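Ribosomal protein S2-related protein (Deinococcus radiodurans, PDB 2JH3) binds a 4Fe-4S cluster and, having a chelatase-like fold, may insert iron into sirohydrochlorin. Local coordinates at residues V44-W49 against G329-T334; R341-P344 against T350-R353; L333-E338 against P344-R349. All blocks are in the same frame, centred on the assembly; numbering follows the deposited sequence.

Overall arrangement
Interaction 1 joins two parts of the fold far apart in sequence, an edge strand of the CbiX sheet and helix 327-333 of the stabilising domain, through one long ion pair and a water. Interactions 2 and 3 lie close together in the loop that follows this helix, and each is carried by an arginine that grips a threonine hydroxyl and backbone carbonyls. All three contacts are buried where they touch, but only interactions 2 and 3 reach the second subunit and lie near the iron-sulfur cluster. Thr334 ties interaction 3 to interaction 2 through its hydroxyl and carbonyl oxygens, while Arg331 of interaction 1 gives its carbonyl to Arg346 of interaction 3.

Interaction 1 (V44-W49 against G329-T334); sequences VLEGYW and GLRDLT
A salt-bridge network ties the chelatase-like CbiX domain to the stabilising domain, with Glu46 on strand 43-48 facing Arg331 on helix 327-333. The two backbones stay well apart, the CA atoms of Glu46 and Arg331 lying 12.0 Å from each other, so two long side chains arriving from opposite directions are needed to span the gap. Their charged ends make a long ion pair, Glu46 OE2 to Arg331 NH2 at 3.7 Å. OE2 sits at the edge of the guanidinium, near its plane, but the carboxylate itself is turned by 42°, which is not the flat, two-pronged pairing of a close salt bridge. A water bridges the two, donating to Glu46 OE1 (a close 2.5 Å, so the distance is doubtful) and weakly accepting from Arg331 NE.

Strand 43-48 is the outermost strand of its sheet within this chain. It pairs through its backbone with strand 5-10, while Glu46 and Tyr48, two residues apart, turn their side chains to the same side, toward helix 327-333. Tyr48 OH donates to Glu46 OE1 at 3.0 Å, approaching from above the carboxylate plane, and Arg31 forms a salt bridge with OE2; a buried glutamate is thus supplied with both a hydroxyl and positive charge.

On the helix, Arg331 leaves with CG anti to the backbone N (chi1 176°) and then bends at its second and third torsions. The bent chain lets the guanidinium present one edge toward the strand and still reach the next residue, where NH1 makes a salt bridge with Asp332 OD1 at 2.6 Å, on the syn side but 31° out of the carboxylate plane. Leu370 of helix 361-371 and Gln24 of helix 18-35 both touch Glu46 and Arg331 alike.

Interaction 2 (R341-P344 against T350-R353); sequences RWRP and TLPR
The guanidinium of Arg343 has Leu351 over one face and Thr350 at its edge. Leu351 CA stands 3.9 Å above the plane, displaced toward the rim, and Leu351 CD1 comes within 3.6 Å of Arg343 NH1, so an aliphatic side chain covers the flat group without competing for its N-H bonds. At the edge, Arg343 NE donates to Thr350 OG1 over 2.9 Å, almost straight at 174° and in the guanidinium plane. A threonine suits this place because its short branch brings a hydroxyl oxygen close to the backbone: with chi1 at 60°, OG1 lies between the backbone N and the carbonyl carbon. The arginine meets it by a bend at chi3, and the two side chains slide past each other in opposite directions.

The remaining nitrogens find backbone oxygens, NH1 that of Thr334 and NH2 those of Arg346 and Trp348. Four bonds in all hold the buried group against rotation, and three of them satisfy carbonyls of a loop that has no regular structure to do so. Pro352 adds only a loose touch, its CD 4.4 Å from Arg343 CD.

Beyond the contact, Leu351 O accepts a bond from Arg349 of the second subunit, and the iron-sulfur cluster lies about 10 Å from the Arg343 side chain. Both segments belong to the irregular connection between helix 327-333 and strand 355-359.

Interaction 3 (L333-E338 against P344-R349); sequences LTARDE and PIRTWR
Arg346 reaches across to Thr334 and Ala335, and all the close packing of this contact is gathered round its guanidinium. Extended from CG to NE, the side chain crosses that of Thr334 at about a right angle. Arg346 NH2 donates to Thr334 OG1 at 2.9 Å in a nearly straight bond (176°) whose acceptor lies in the guanidinium plane. The hydroxyl suits its place by doing two jobs: it accepts from the arginine and donates to Leu330 O, one turn back in the helix. Thr334 O lies over one face of the guanidinium, 3.9 Å from Arg346 CZ. Ala335 is small enough to let the group come close, its CA 3.4 Å and its CB 3.7 Å from Arg346 NH1.

Two further carbonyls complete the grip, Arg331 O on NH1 and Leu371 O on NH2. Since Arg331 stands near the C-terminal end of helix 327-333, the positive charge is probably favoured there by the helix dipole.

Further along, the segments part. Arg336 is exposed and points away from the other segment, while Asp337 and Glu338 turn to Arg341 and Arg353 instead. Arg349, though buried, takes no part and forms a salt bridge with Glu296 of the second subunit.

Arg346 itself belongs to a type I beta turn of residues 345-348, with Trp348 N bonded to Ile345 O at 3.3 Å. Backbone bonds from Thr347 to Leu426 and from Arg349 to Ser424 join this part of the loop to the chain around Cys425. The turn thereby places Trp348 against the iron-sulfur cluster, as part of the pocket of the 4Fe-4S cluster, which is bound by Cys422, Cys425, Cys450 and Cys454.

Interaction 1 (V44-W49 against G329-T334)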
# COMPACT_ATOMS: atom_id res chain seq x y z
N VAL A 44 23.63 -16.41 -15.89
CA VAL A 44 23.45 -16.79 -14.48
C VAL A 44 22.19 -16.09 -13.98
O VAL A 44 22.05 -14.85 -14.06
CB VAL A 44 24.67 -16.45 -13.62
CG1 VAL A 44 24.50 -16.93 -12.21
CG2 VAL A 44 25.96 -17.03 -14.23
N LEU A 45 21.24 -16.89 -13.57
CA LEU A 45 19.97 -16.40 -13.10
C LEU A 45 19.76 -16.76 -11.62
O LEU A 45 20.49 -17.64 -11.05
CB LEU A 45 18.86 -16.96 -13.99
CG LEU A 45 18.93 -16.51 -15.48
CD1 LEU A 45 17.74 -17.06 -16.21
CD2 LEU A 45 18.96 -15.00 -15.73
N GLU A 46 18.75 -16.13 -11.02
CA GLU A 46 18.42 -16.33 -9.62
C GLU A 46 17.00 -16.78 -9.46
O GLU A 46 16.10 -16.38 -10.22
CB GLU A 46 18.56 -15.03 -8.85
CG GLU A 46 19.95 -14.54 -8.84
CD GLU A 46 20.03 -13.03 -8.57
OE1 GLU A 46 19.23 -12.55 -7.75
OE2 GLU A 46 20.92 -12.36 -9.11
N GLY A 47 16.77 -17.63 -8.48
CA GLY A 47 15.42 -17.89 -8.03
C GLY A 47 15.33 -18.07 -6.52
O GLY A 47 16.34 -18.39 -5.86
N TYR A 48 14.14 -17.86 -5.97
CA TYR A 48 13.98 -17.91 -4.51
C TYR A 48 12.73 -18.65 -4.12
O TYR A 48 11.75 -18.67 -4.85
CB TYR A 48 13.98 -16.50 -3.89
CG TYR A 48 15.23 -15.76 -4.14
CD1 TYR A 48 15.33 -14.95 -5.23
CD2 TYR A 48 16.35 -15.90 -3.30
CE1 TYR A 48 16.52 -14.30 -5.54
CE2 TYR A 48 17.55 -15.28 -3.62
CZ TYR A 48 17.62 -14.45 -4.73
OH TYR A 48 18.81 -13.78 -5.03
N TRP A 49 12.74 -19.24 -2.94
CA TRP A 49 11.57 -19.85 -2.41
C TRP A 49 10.53 -18.78 -2.00
O TRP A 49 9.37 -18.89 -2.35
CB TRP A 49 11.96 -20.76 -1.21
CG TRP A 49 10.85 -21.55 -0.61
CD1 TRP A 49 9.59 -21.70 -1.07
CD2 TRP A 49 10.89 -22.19 0.66
NE1 TRP A 49 8.83 -22.44 -0.18
CE2 TRP A 49 9.62 -22.76 0.88
CE3 TRP A 49 11.88 -22.35 1.61
CZ2 TRP A 49 9.33 -23.50 2.04
CZ3 TRP A 49 11.59 -23.08 2.73
CH2 TRP A 49 10.33 -23.64 2.94
N GLY A 329 22.71 -3.02 -9.80
CA GLY A 329 22.43 -1.74 -9.16
C GLY A 329 20.96 -1.32 -9.17
O GLY A 329 20.43 -0.78 -8.19
N LEU A 330 20.36 -1.46 -10.34
CA LEU A 330 18.92 -1.24 -10.51
C LEU A 330 18.10 -2.12 -9.58
O LEU A 330 17.16 -1.62 -8.95
CB LEU A 330 18.53 -1.53 -11.94
CG LEU A 330 17.06 -1.49 -12.36
CD1 LEU A 330 16.45 -0.19 -11.94
CD2 LEU A 330 16.92 -1.66 -13.83
N ARG A 331 18.42 -3.41 -9.53
CA ARG A 331 17.82 -4.39 -8.62
C ARG A 331 17.91 -4.00 -7.11
O ARG A 331 16.88 -3.89 -6.38
CB ARG A 331 18.38 -5.80 -8.92
CG ARG A 331 17.87 -6.90 -7.96
CD ARG A 331 18.91 -7.22 -6.86
NE ARG A 331 19.90 -8.18 -7.44
CZ ARG A 331 21.21 -8.07 -7.42
NH1 ARG A 331 21.85 -7.12 -6.78
NH2 ARG A 331 21.92 -8.98 -8.02
N ASP A 332 19.11 -3.60 -6.70
CA ASP A 332 19.31 -3.10 -5.33
C ASP A 332 18.46 -1.84 -5.06
O ASP A 332 17.88 -1.69 -4.01
CB ASP A 332 20.76 -2.67 -5.13
CG ASP A 332 21.77 -3.81 -5.18
OD1 ASP A 332 21.40 -4.98 -5.29
OD2 ASP A 332 22.98 -3.51 -5.08
N LEU A 333 18.41 -0.89 -5.98
CA LEU A 333 17.70 0.33 -5.73
C LEU A 333 16.15 0.17 -5.69
O LEU A 333 15.44 1.00 -5.08
CB LEU A 333 18.06 1.42 -6.72
CG LEU A 333 18.85 2.66 -6.26
CD1 LEU A 333 19.92 2.39 -5.16
CD2 LEU A 333 19.46 3.37 -7.51
N THR A 334 15.65 -0.87 -6.29
CA THR A 334 14.21 -1.15 -6.36
C THR A 334 13.79 -2.29 -5.42
O THR A 334 12.62 -2.74 -5.42
CB THR A 334 13.83 -1.48 -7.81
OG1 THR A 334 14.59 -2.58 -8.31
CG2 THR A 334 14.04 -0.26 -8.73
O HOH W 1 17.58 -10.62 -7.62

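Interaction 2 (R341-P344 against T350-R353)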
# COMPACT_ATOMS: atom_id res chain seq x y z
N ARG A 341 10.91 -0.87 3.33
CA ARG A 341 10.41 -2.19 3.55
C ARG A 341 10.68 -3.04 2.28
O ARG A 341 10.59 -2.51 1.14
CB ARG A 341 8.93 -2.13 3.86
CG ARG A 341 8.60 -1.42 5.22
CD ARG A 341 7.12 -1.39 5.37
NE ARG A 341 6.47 -0.61 4.31
CZ ARG A 341 5.56 0.33 4.51
NH1 ARG A 341 5.12 0.63 5.73
NH2 ARG A 341 5.06 0.97 3.45
N TRP A 342 11.01 -4.32 2.49
CA TRP A 342 11.36 -5.24 1.42
C TRP A 342 10.18 -5.40 0.50
O TRP A 342 9.05 -5.43 0.94
CB TRP A 342 11.67 -6.59 2.06
CG TRP A 342 12.35 -7.56 1.25
CD1 TRP A 342 11.91 -8.83 0.95
CD2 TRP A 342 13.65 -7.45 0.67
NE1 TRP A 342 12.85 -9.49 0.21
CE2 TRP A 342 13.92 -8.67 0.02
CE3 TRP A 342 14.60 -6.41 0.59
CZ2 TRP A 342 15.10 -8.90 -0.68
CZ3 TRP A 342 15.79 -6.67 -0.09
CH2 TRP A 342 16.02 -7.91 -0.71
N ARG A 343 10.48 -5.59 -0.78
CA ARG A 343 9.48 -5.89 -1.80
C ARG A 343 9.62 -7.30 -2.39
O ARG A 343 10.24 -7.45 -3.47
CB ARG A 343 9.68 -4.88 -2.91
CG ARG A 343 9.46 -3.40 -2.47
CD ARG A 343 9.62 -2.36 -3.60
NE ARG A 343 8.60 -2.56 -4.64
CZ ARG A 343 8.78 -2.99 -5.88
NH1 ARG A 343 9.97 -3.27 -6.33
NH2 ARG A 343 7.68 -3.19 -6.67
N PRO A 344 9.05 -8.33 -1.73
CA PRO A 344 9.19 -9.71 -2.22
C PRO A 344 8.46 -9.99 -3.51
O PRO A 344 8.89 -10.81 -4.32
CB PRO A 344 8.66 -10.52 -1.06
CG PRO A 344 7.72 -9.68 -0.39
CD PRO A 344 8.23 -8.30 -0.50
N THR A 350 4.54 -0.30 -5.48
CA THR A 350 5.34 0.24 -4.39
C THR A 350 6.77 0.51 -4.82
O THR A 350 7.61 0.70 -3.97
CB THR A 350 5.37 -0.72 -3.23
OG1 THR A 350 5.95 -1.93 -3.70
CG2 THR A 350 3.94 -1.00 -2.71
N LEU A 351 7.02 0.67 -6.13
CA LEU A 351 8.35 0.91 -6.65
C LEU A 351 8.72 2.27 -6.13
O LEU A 351 7.92 3.15 -6.16
CB LEU A 351 8.36 0.91 -8.17
CG LEU A 351 9.66 0.81 -8.94
CD1 LEU A 351 10.19 -0.50 -8.69
CD2 LEU A 351 9.38 1.03 -10.41
N PRO A 352 9.91 2.43 -5.60
CA PRO A 352 10.36 3.73 -5.16
C PRO A 352 10.77 4.69 -6.30
O PRO A 352 11.12 4.27 -7.40
CB PRO A 352 11.52 3.36 -4.20
CG PRO A 352 12.13 2.18 -4.86
CD PRO A 352 10.94 1.39 -5.41
N ARG A 353 10.62 5.97 -6.01
CA ARG A 353 11.05 7.05 -6.83
C ARG A 353 12.52 7.37 -6.55
O ARG A 353 13.14 6.84 -5.66
CB ARG A 353 10.17 8.29 -6.63
CG ARG A 353 8.79 8.15 -7.18
CD ARG A 353 7.88 9.29 -6.71
NE ARG A 353 7.42 9.08 -5.36
CZ ARG A 353 6.57 9.84 -4.66
NH1 ARG A 353 6.09 10.95 -5.18
NH2 ARG A 353 6.18 9.42 -3.44

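Interaction 3 (L333-E338 against P344-R349)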
# COMPACT_ATOMS: atom_id res chain seq x y z
N LEU A 333 18.41 -0.89 -5.98
CA LEU A 333 17.70 0.33 -5.73
C LEU A 333 16.15 0.17 -5.69
O LEU A 333 15.44 1.00 -5.08
CB LEU A 333 18.06 1.42 -6.72
CG LEU A 333 18.85 2.66 -6.26
CD1 LEU A 333 19.92 2.39 -5.16
CD2 LEU A 333 19.46 3.37 -7.51
N THR A 334 15.65 -0.87 -6.29
CA THR A 334 14.21 -1.15 -6.36
C THR A 334 13.79 -2.29 -5.42
O THR A 334 12.62 -2.74 -5.42
CB THR A 334 13.83 -1.48 -7.81
OG1 THR A 334 14.59 -2.58 -8.31
CG2 THR A 334 14.04 -0.26 -8.73
N ALA A 335 14.74 -2.77 -4.60
CA ALA A 335 14.50 -3.86 -3.70
C ALA A 335 13.61 -3.47 -2.49
O ALA A 335 12.95 -4.33 -1.88
CB ALA A 335 15.83 -4.51 -3.21
N ARG A 336 13.57 -2.19 -2.15
CA ARG A 336 12.77 -1.73 -1.02
C ARG A 336 11.88 -0.58 -1.47
O ARG A 336 12.24 0.17 -2.41
CB ARG A 336 13.69 -1.26 0.13
CG ARG A 336 14.54 -2.40 0.70
CD ARG A 336 15.62 -1.92 1.77
NE ARG A 336 16.23 -3.15 2.37
CZ ARG A 336 15.70 -3.91 3.36
NH1 ARG A 336 14.50 -3.67 3.94
NH2 ARG A 336 16.34 -5.00 3.75
N ASP A 337 10.77 -0.42 -0.76
CA ASP A 337 9.83 0.66 -0.96
C ASP A 337 10.32 1.92 -0.25
O ASP A 337 11.40 1.93 0.39
CB ASP A 337 8.39 0.27 -0.61
CG ASP A 337 8.14 0.09 0.93
OD1 ASP A 337 8.94 0.59 1.76
OD2 ASP A 337 7.13 -0.56 1.29
N GLU A 338 9.56 3.00 -0.41
CA GLU A 338 9.96 4.29 0.13
C GLU A 338 10.00 4.36 1.66
O GLU A 338 10.60 5.29 2.21
CB GLU A 338 9.14 5.45 -0.50
CG GLU A 338 9.52 5.66 -1.99
CD GLU A 338 8.63 6.63 -2.72
OE1 GLU A 338 7.81 7.29 -2.07
OE2 GLU A 338 8.78 6.80 -3.93
N PRO A 344 9.05 -8.33 -1.73
CA PRO A 344 9.19 -9.71 -2.22
C PRO A 344 8.46 -9.99 -3.51
O PRO A 344 8.89 -10.81 -4.32
CB PRO A 344 8.66 -10.52 -1.06
CG PRO A 344 7.72 -9.68 -0.39
CD PRO A 344 8.23 -8.30 -0.50
N ILE A 345 7.38 -9.23 -3.75
CA ILE A 345 6.63 -9.29 -4.96
C ILE A 345 6.82 -7.98 -5.71
O ILE A 345 6.31 -6.94 -5.30
CB ILE A 345 5.09 -9.54 -4.68
CG1 ILE A 345 4.83 -10.77 -3.82
CG2 ILE A 345 4.39 -9.66 -6.01
CD1 ILE A 345 5.39 -12.09 -4.31
N ARG A 346 7.57 -8.03 -6.83
CA ARG A 346 8.10 -6.81 -7.45
C ARG A 346 7.08 -6.11 -8.30
O ARG A 346 7.29 -5.00 -8.72
CB ARG A 346 9.39 -7.18 -8.22
CG ARG A 346 10.64 -7.21 -7.30
CD ARG A 346 11.92 -7.72 -7.93
NE ARG A 346 13.09 -7.23 -7.20
CZ ARG A 346 13.63 -6.03 -7.30
NH1 ARG A 346 14.67 -5.74 -6.54
NH2 ARG A 346 13.27 -5.18 -8.26
N THR A 347 5.98 -6.77 -8.64
CA THR A 347 4.84 -6.13 -9.31
C THR A 347 3.86 -5.34 -8.38
O THR A 347 2.87 -4.84 -8.84
CB THR A 347 4.02 -7.12 -10.07
OG1 THR A 347 3.70 -8.28 -9.28
CG2 THR A 347 4.80 -7.56 -11.29
N TRP A 348 4.17 -5.28 -7.10
CA TRP A 348 3.42 -4.43 -6.20
C TRP A 348 3.63 -2.99 -6.58
O TRP A 348 4.70 -2.61 -7.05
CB TRP A 348 3.73 -4.73 -4.71
CG TRP A 348 2.92 -5.85 -4.23
CD1 TRP A 348 2.49 -6.92 -4.98
CD2 TRP A 348 2.48 -6.09 -2.91
NE1 TRP A 348 1.76 -7.76 -4.21
CE2 TRP A 348 1.71 -7.26 -2.94
CE3 TRP A 348 2.54 -5.35 -1.72
CZ2 TRP A 348 1.10 -7.78 -1.78
CZ3 TRP A 348 1.92 -5.83 -0.60
CH2 TRP A 348 1.18 -7.03 -0.63
N ARG A 349 2.55 -2.21 -6.48
CA ARG A 349 2.55 -0.77 -6.79
C ARG A 349 3.27 0.05 -5.72
O ARG A 349 2.74 1.04 -5.12
CB ARG A 349 1.12 -0.31 -7.02
CG ARG A 349 0.96 0.91 -7.99
CD ARG A 349 -0.34 1.71 -7.72
NE ARG A 349 -1.49 0.81 -7.96
CZ ARG A 349 -2.76 1.19 -8.02
NH1 ARG A 349 -3.06 2.45 -7.83
NH2 ARG A 349 -3.72 0.31 -8.21